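Local coordinates for proteinase K (Serratia sp., PDB 2B6N), which probably hydrolyses internal peptide bonds in proteins as a calcium-binding, secreted serine endopeptidase of the subtilase family, this chain being its proteinase K-like catalytic domain, at residues Q3-W8 / L20-H25; I10-Q15 / N271-S276. One frame throughout, in Å; residues are numbered along the deposited sequence. Where two conformers were deposited one is given.

In the fold
Starting from the N terminus, strand 2-4 leads into helix 8-13, and the chain then loops back so that strand 23-25 lies antiparallel to strand 2-4. Interaction 1 closes this short loop of eleven residues. Interaction 2 sets out from inside that loop, at the end of helix 8-13, and reaches residues 271-276 near the C terminus, so the two contacts cross along the chain. They meet at one calcium ion: Asp11, Asp14 and Gln15 from interaction 2 bind it together with Asp21 and Asn23 from interaction 1, and they share its water ligand. The N-terminal strand-helix-strand unit is thereby tied to the C-terminal tail.

Interaction 1 (Q3-W8 / L20-H25); sequences QPSPTW and LDNNYH. With CA (calcium ion), chain C.
Gln3 opens the contact as the hydrogen-bonded partner of Tyr24 in a two-stranded antiparallel sheet: Gln3 N gives a bond to Tyr24 O (2.8 Å) and Tyr24 N returns one to Gln3 O (2.8 Å), the latter in the carbonyl plane. With CG anti to the backbone N (chi1 166°), the extended Gln3 side chain brings OE1 to the edge of the Tyr24 ring, 3.7 Å from CD2, while its amide reaches on to Lys89 and Thr84. Pro4, lacking an N-H, suits the non-hydrogen-bonded position opposite Asn23. Just past the paired strands, Ser5 and Asn22 both turn with left-handed backbones. Ser5 N bonds to Asn22 O (3.0 Å) from above the carbonyl plane, and its OG donates to Asn22 OD1 (3.0 Å), so a short hydroxyl and an amide join the two turns through backbone and side chain alike. Pro6 then lays its ring against the backbone of Asn22, CD 3.3 Å from Asn22 C, and against Tyr24, CB 3.8 Å from Tyr24 CB. Trp8, whose indole N-H is held by Ser204, offers its CB to Leu20 CD1. The bonds to Asn22 and Tyr24 flank Asn23, whose O binds the calcium ion, as does Asp21 OD1; anionic carboxylate and neutral carbonyl suit a hard cation, whose charge probably offsets the crowding of acidic oxygens.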
loop_
_atom_site.group_PDB
_atom_site.type_symbol
_atom_site.label_atom_id
_atom_site.label_comp_id
_atom_site.label_asym_id
_atom_site.label_seq_id
_atom_site.Cartn_x
_atom_site.Cartn_y
_atom_site.Cartn_z
ATOM N N GLN A 3 2.613 -20.294 3.017
ATOM C CA GLN A 3 2.784 -20.261 1.584
ATOM C C GLN A 3 4.255 -20.500 1.264
ATOM O O GLN A 3 5.109 -19.699 1.640
ATOM C CB GLN A 3 2.300 -18.925 0.987
ATOM C CG GLN A 3 2.777 -18.714 -0.443
ATOM C CD GLN A 3 2.316 -17.402 -1.050
ATOM O OE1 GLN A 3 1.951 -16.466 -0.329
ATOM N NE2 GLN A 3 2.342 -17.323 -2.383
ATOM N N PRO A 4 4.557 -21.618 0.581
ATOM C CA PRO A 4 5.962 -21.874 0.227
ATOM C C PRO A 4 6.342 -21.101 -1.042
ATOM O O PRO A 4 5.475 -20.775 -1.869
ATOM C CB PRO A 4 5.958 -23.373 -0.054
ATOM C CG PRO A 4 4.591 -23.581 -0.740
ATOM C CD PRO A 4 3.665 -22.698 0.103
ATOM N N SER A 5 7.632 -20.821 -1.196
ATOM C CA SER A 5 8.154 -20.094 -2.355
ATOM C C SER A 5 7.402 -18.790 -2.692
ATOM O O SER A 5 7.089 -18.536 -3.866
ATOM C CB SER A 5 8.243 -21.012 -3.596
ATOM O OG SER A 5 9.198 -22.051 -3.368
ATOM N N PRO A 6 7.176 -17.930 -1.676
ATOM C CA PRO A 6 6.546 -16.643 -1.956
ATOM C C PRO A 6 7.536 -15.706 -2.633
ATOM O O PRO A 6 8.748 -15.934 -2.575
ATOM C CB PRO A 6 6.181 -16.138 -0.551
ATOM C CG PRO A 6 7.280 -16.656 0.308
ATOM C CD PRO A 6 7.550 -18.053 -0.252
ATOM N N THR A 7 7.026 -14.662 -3.281
ATOM C CA THR A 7 7.876 -13.587 -3.763
ATOM C C THR A 7 8.554 -12.940 -2.540
ATOM O O THR A 7 8.056 -13.083 -1.422
ATOM C CB THR A 7 7.062 -12.597 -4.623
ATOM O OG1 THR A 7 7.952 -11.719 -5.315
ATOM C CG2 THR A 7 6.029 -11.807 -3.763
ATOM N N TRP A 8 9.684 -12.253 -2.753
ATOM C CA TRP A 8 10.562 -11.850 -1.642
ATOM C C TRP A 8 9.933 -10.878 -0.659
ATOM O O TRP A 8 10.182 -10.983 0.541
ATOM C CB TRP A 8 11.939 -11.334 -2.123
ATOM C CG TRP A 8 12.049 -9.840 -2.382
ATOM C CD1 TRP A 8 11.924 -9.213 -3.599
ATOM C CD2 TRP A 8 12.285 -8.802 -1.418
ATOM N NE1 TRP A 8 12.107 -7.859 -3.453
ATOM C CE2 TRP A 8 12.305 -7.575 -2.123
ATOM C CE3 TRP A 8 12.479 -8.787 -0.023
ATOM C CZ2 TRP A 8 12.530 -6.339 -1.486
ATOM C CZ3 TRP A 8 12.673 -7.558 0.615
ATOM C CH2 TRP A 8 12.706 -6.346 -0.129
ATOM N N LEU A 20 16.014 -14.733 4.024
ATOM C CA LEU A 20 14.631 -15.110 3.683
ATOM C C LEU A 20 14.491 -16.633 3.821
ATOM O O LEU A 20 15.387 -17.362 3.416
ATOM C CB LEU A 20 14.317 -14.672 2.236
ATOM C CG LEU A 20 14.324 -13.156 2.032
ATOM C CD1 LEU A 20 14.139 -12.789 0.553
ATOM C CD2 LEU A 20 13.260 -12.489 2.922
ATOM N N ASP A 21 13.396 -17.090 4.423
ATOM C CA ASP A 21 13.153 -18.529 4.609
ATOM C C ASP A 21 12.218 -19.185 3.566
ATOM O O ASP A 21 11.834 -20.340 3.715
ATOM C CB ASP A 21 12.684 -18.816 6.044
ATOM C CG ASP A 21 11.248 -18.358 6.319
ATOM O OD1 ASP A 21 10.608 -17.685 5.479
ATOM O OD2 ASP A 21 10.742 -18.689 7.416
ATOM N N ASN A 22 11.869 -18.461 2.500
ATOM C CA ASN A 22 11.055 -19.045 1.417
ATOM C C ASN A 22 9.675 -19.498 1.895
ATOM O O ASN A 22 9.121 -20.508 1.419
ATOM C CB ASN A 22 11.795 -20.231 0.762
ATOM C CG ASN A 22 11.328 -20.515 -0.663
ATOM O OD1 ASN A 22 10.995 -21.666 -1.024
ATOM N ND2 ASN A 22 11.316 -19.489 -1.476
ATOM N N ASN A 23 9.142 -18.751 2.864
ATOM C CA ASN A 23 7.855 -19.046 3.467
ATOM C C ASN A 23 7.121 -17.775 3.863
ATOM O O ASN A 23 7.727 -16.858 4.460
ATOM C CB ASN A 23 8.013 -19.895 4.731
ATOM C CG ASN A 23 6.683 -20.487 5.190
ATOM O OD1 ASN A 23 6.142 -20.115 6.227
ATOM N ND2 ASN A 23 6.160 -21.409 4.408
ATOM N N TYR A 24 5.829 -17.724 3.538
ATOM C CA TYR A 24 4.970 -16.625 4.003
ATOM C C TYR A 24 3.838 -17.197 4.868
ATOM O O TYR A 24 2.889 -17.798 4.354
ATOM C CB TYR A 24 4.439 -15.739 2.855
ATOM C CG TYR A 24 3.498 -14.654 3.360
ATOM C CD1 TYR A 24 3.911 -13.765 4.356
ATOM C CD2 TYR A 24 2.200 -14.533 2.870
ATOM C CE1 TYR A 24 3.066 -12.784 4.856
ATOM C CE2 TYR A 24 1.334 -13.528 3.359
ATOM C CZ TYR A 24 1.772 -12.682 4.371
ATOM O OH TYR A 24 0.942 -11.703 4.878
ATOM N N HIS A 25 3.979 -17.031 6.178
ATOM C CA HIS A 25 2.984 -17.531 7.125
ATOM C C HIS A 25 1.890 -16.502 7.316
ATOM O O HIS A 25 2.180 -15.304 7.398
ATOM C CB HIS A 25 3.651 -17.820 8.480
ATOM C CG HIS A 25 2.694 -18.309 9.522
ATOM N ND1 HIS A 25 2.373 -19.640 9.663
ATOM C CD2 HIS A 25 1.970 -17.645 10.454
ATOM C CE1 HIS A 25 1.480 -19.776 10.631
ATOM N NE2 HIS A 25 1.215 -18.579 11.125
HETATM CA CA CA C . 9.402 -15.536 5.462
HETATM O O HOH W 1 9.292 -16.635 7.778
#

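Interaction 2 (I10-Q15 / N271-S276). With CA (calcium ion), chain C.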
loop_
_atom_site.group_PDB
_atom_site.type_symbol
_atom_site.label_atom_id
_atom_site.label_comp_id
_atom_site.label_asym_id
_atom_site.label_seq_id
_atom_site.Cartn_x
_atom_site.Cartn_y
_atom_site.Cartn_z
ATOM N N ILE A 10 6.736 -10.276 0.472
ATOM C CA ILE A 10 5.897 -10.922 1.480
ATOM C C ILE A 10 6.704 -11.954 2.305
ATOM O O ILE A 10 6.442 -12.122 3.489
ATOM C CB ILE A 10 4.577 -11.512 0.887
ATOM C CG1 ILE A 10 4.857 -12.677 -0.069
ATOM C CG2 ILE A 10 3.746 -10.404 0.211
ATOM C CD1 ILE A 10 3.576 -13.280 -0.664
ATOM N N ASP A 11 7.682 -12.618 1.684
ATOM C CA ASP A 11 8.618 -13.505 2.433
ATOM C C ASP A 11 9.298 -12.747 3.600
ATOM O O ASP A 11 9.493 -13.293 4.709
ATOM C CB ASP A 11 9.680 -14.081 1.468
ATOM C CG ASP A 11 10.430 -15.311 2.035
ATOM O OD1 ASP A 11 10.209 -15.707 3.205
ATOM O OD2 ASP A 11 11.240 -15.872 1.273
ATOM N N ARG A 12 9.674 -11.495 3.346
ATOM C CA ARG A 12 10.399 -10.691 4.336
ATOM C C ARG A 12 9.585 -10.278 5.557
ATOM O O ARG A 12 10.125 -10.219 6.668
ATOM C CB ARG A 12 10.989 -9.432 3.685
ATOM C CG ARG A 12 11.826 -8.519 4.657
ATOM C CD ARG A 12 13.200 -9.175 4.923
ATOM N NE ARG A 12 13.983 -8.590 6.031
ATOM C CZ ARG A 12 13.816 -8.875 7.321
ATOM N NH1 ARG A 12 12.827 -9.669 7.730
ATOM N NH2 ARG A 12 14.624 -8.328 8.217
ATOM N N ILE A 13 8.302 -9.990 5.352
ATOM C CA ILE A 13 7.504 -9.314 6.372
ATOM C C ILE A 13 7.093 -10.218 7.545
ATOM O O ILE A 13 6.845 -9.720 8.647
ATOM C CB ILE A 13 6.294 -8.562 5.734
ATOM C CG1 ILE A 13 6.782 -7.525 4.714
ATOM C CG2 ILE A 13 5.450 -7.876 6.790
ATOM C CD1 ILE A 13 7.740 -6.501 5.280
ATOM N N ASP A 14 7.062 -11.535 7.330
ATOM C CA ASP A 14 6.667 -12.488 8.405
ATOM C C ASP A 14 7.829 -13.033 9.274
ATOM O O ASP A 14 7.655 -14.008 10.022
ATOM C CB ASP A 14 5.801 -13.645 7.844
ATOM C CG ASP A 14 6.625 -14.701 7.143
ATOM O OD1 ASP A 14 7.727 -14.374 6.639
ATOM O OD2 ASP A 14 6.198 -15.867 7.147
ATOM N N GLN A 15 8.994 -12.390 9.193
ATOM C CA GLN A 15 10.177 -12.801 9.954
ATOM C C GLN A 15 10.994 -11.581 10.398
ATOM O O GLN A 15 10.954 -10.522 9.747
ATOM C CB GLN A 15 11.033 -13.767 9.114
ATOM C CG GLN A 15 11.447 -13.210 7.739
ATOM C CD GLN A 15 12.222 -14.212 6.926
ATOM O OE1 GLN A 15 11.641 -14.971 6.142
ATOM N NE2 GLN A 15 13.546 -14.232 7.109
ATOM N N ASN A 271 13.376 3.594 12.463
ATOM C CA ASN A 271 13.988 2.340 12.015
ATOM C C ASN A 271 13.078 1.160 12.361
ATOM O O ASN A 271 13.300 0.392 13.316
ATOM C CB ASN A 271 15.437 2.170 12.481
ATOM C CG ASN A 271 16.247 1.308 11.511
ATOM O OD1 ASN A 271 15.845 0.184 11.198
ATOM N ND2 ASN A 271 17.374 1.828 11.032
ATOM N N LYS A 272 12.003 1.069 11.588
ATOM C CA LYS A 272 10.964 0.079 11.797
ATOM C C LYS A 272 10.695 -0.591 10.469
ATOM O O LYS A 272 10.399 0.085 9.476
ATOM C CB LYS A 272 9.675 0.731 12.314
ATOM C CG LYS A 272 9.813 1.372 13.720
ATOM C CD LYS A 272 8.450 1.781 14.266
ATOM C CE LYS A 272 8.543 2.485 15.637
ATOM N NZ LYS A 272 8.831 3.952 15.485
ATOM N N LEU A 273 10.814 -1.911 10.459
ATOM C CA LEU A 273 10.542 -2.679 9.245
ATOM C C LEU A 273 9.239 -3.451 9.434
ATOM O O LEU A 273 9.050 -4.119 10.440
ATOM C CB LEU A 273 11.708 -3.602 8.902
ATOM C CG LEU A 273 11.538 -4.516 7.685
ATOM C CD1 LEU A 273 11.459 -3.735 6.336
ATOM C CD2 LEU A 273 12.654 -5.576 7.649
ATOM N N LEU A 274 8.342 -3.340 8.456
ATOM C CA LEU A 274 7.036 -3.986 8.488
ATOM C C LEU A 274 7.109 -5.456 8.921
ATOM O O LEU A 274 7.934 -6.225 8.400
ATOM C CB LEU A 274 6.375 -3.896 7.106
ATOM C CG LEU A 274 4.966 -4.483 6.987
ATOM C CD1 LEU A 274 3.965 -3.732 7.877
ATOM C CD2 LEU A 274 4.524 -4.448 5.527
ATOM N N PHE A 275 6.246 -5.819 9.869
ATOM C CA PHE A 275 6.147 -7.208 10.373
ATOM C C PHE A 275 4.668 -7.579 10.436
ATOM O O PHE A 275 3.853 -6.827 10.999
ATOM C CB PHE A 275 6.847 -7.349 11.738
ATOM C CG PHE A 275 6.856 -8.750 12.274
ATOM C CD1 PHE A 275 7.762 -9.690 11.778
ATOM C CD2 PHE A 275 5.943 -9.135 13.279
ATOM C CE1 PHE A 275 7.778 -11.007 12.270
ATOM C CE2 PHE A 275 5.950 -10.454 13.775
ATOM C CZ PHE A 275 6.870 -11.386 13.273
ATOM N N SER A 276 4.297 -8.714 9.835
ATOM C CA SER A 276 2.881 -9.012 9.612
ATOM C C SER A 276 2.182 -9.822 10.712
ATOM O O SER A 276 0.953 -9.976 10.678
ATOM C CB SER A 276 2.727 -9.759 8.282
ATOM O OG SER A 276 3.407 -11.000 8.355
HETATM CA CA CA C . 9.402 -15.536 5.462
HETATM O O HOH W 2 10.066 -7.657 9.631
HETATM O O HOH W 1 9.292 -16.635 7.778
#
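Ile13 O is approached by two donors from successive residues: Ser276 N bonds to it at 3.0 Å, from well above the carbonyl plane, and Phe275 CA makes a CA-H...O contact with it at 3.1 Å. No strand pairing joins the two segments, so this single backbone bond is reinforced by side chains. Ile13 is the main apolar one. In the conformer given, its CG2 lies against Leu274 CG at 3.4 Å and beside Ser276 CB, a branched aliphatic chain suiting this buried place. The Phe275 ring, with CG anti to its backbone N (chi1 -177°), swings back along the turn after the helix, where CE1 lies 3.6 Å from Gln15 N and the ring meets the Asp14-Gln15 peptide obliquely. A water bridges the segments by donating both to Gln15 O and to Leu274 O (2.8 Å), beside this apolar patch. Arg12 bends at chi2 (75°) and turns one guanidinium face to Leu273 CD2, 3.4 Å from NH2; its charge is met by a salt bridge with Asp185. Asp11 O and OD1, Asp14 OD1 and Gln15 OE1 bind the calcium ion, completed by Asp21, Asn23 and a water. Arg12 and Ile13 thus face the tail and Asp11 the metal, while Asp14 and Gln15 do both. Leu273 ends strand 272-273, which pairs with strand 258-259; Leu274 follows it, sharing a backbone hydrogen bond with Tyr200 of strand 199-202, at the border of the parallel sheet. Leu274 also packs on that strand and on helix 223-240, while Ser276 reaches Tyr24 of strand 23-25.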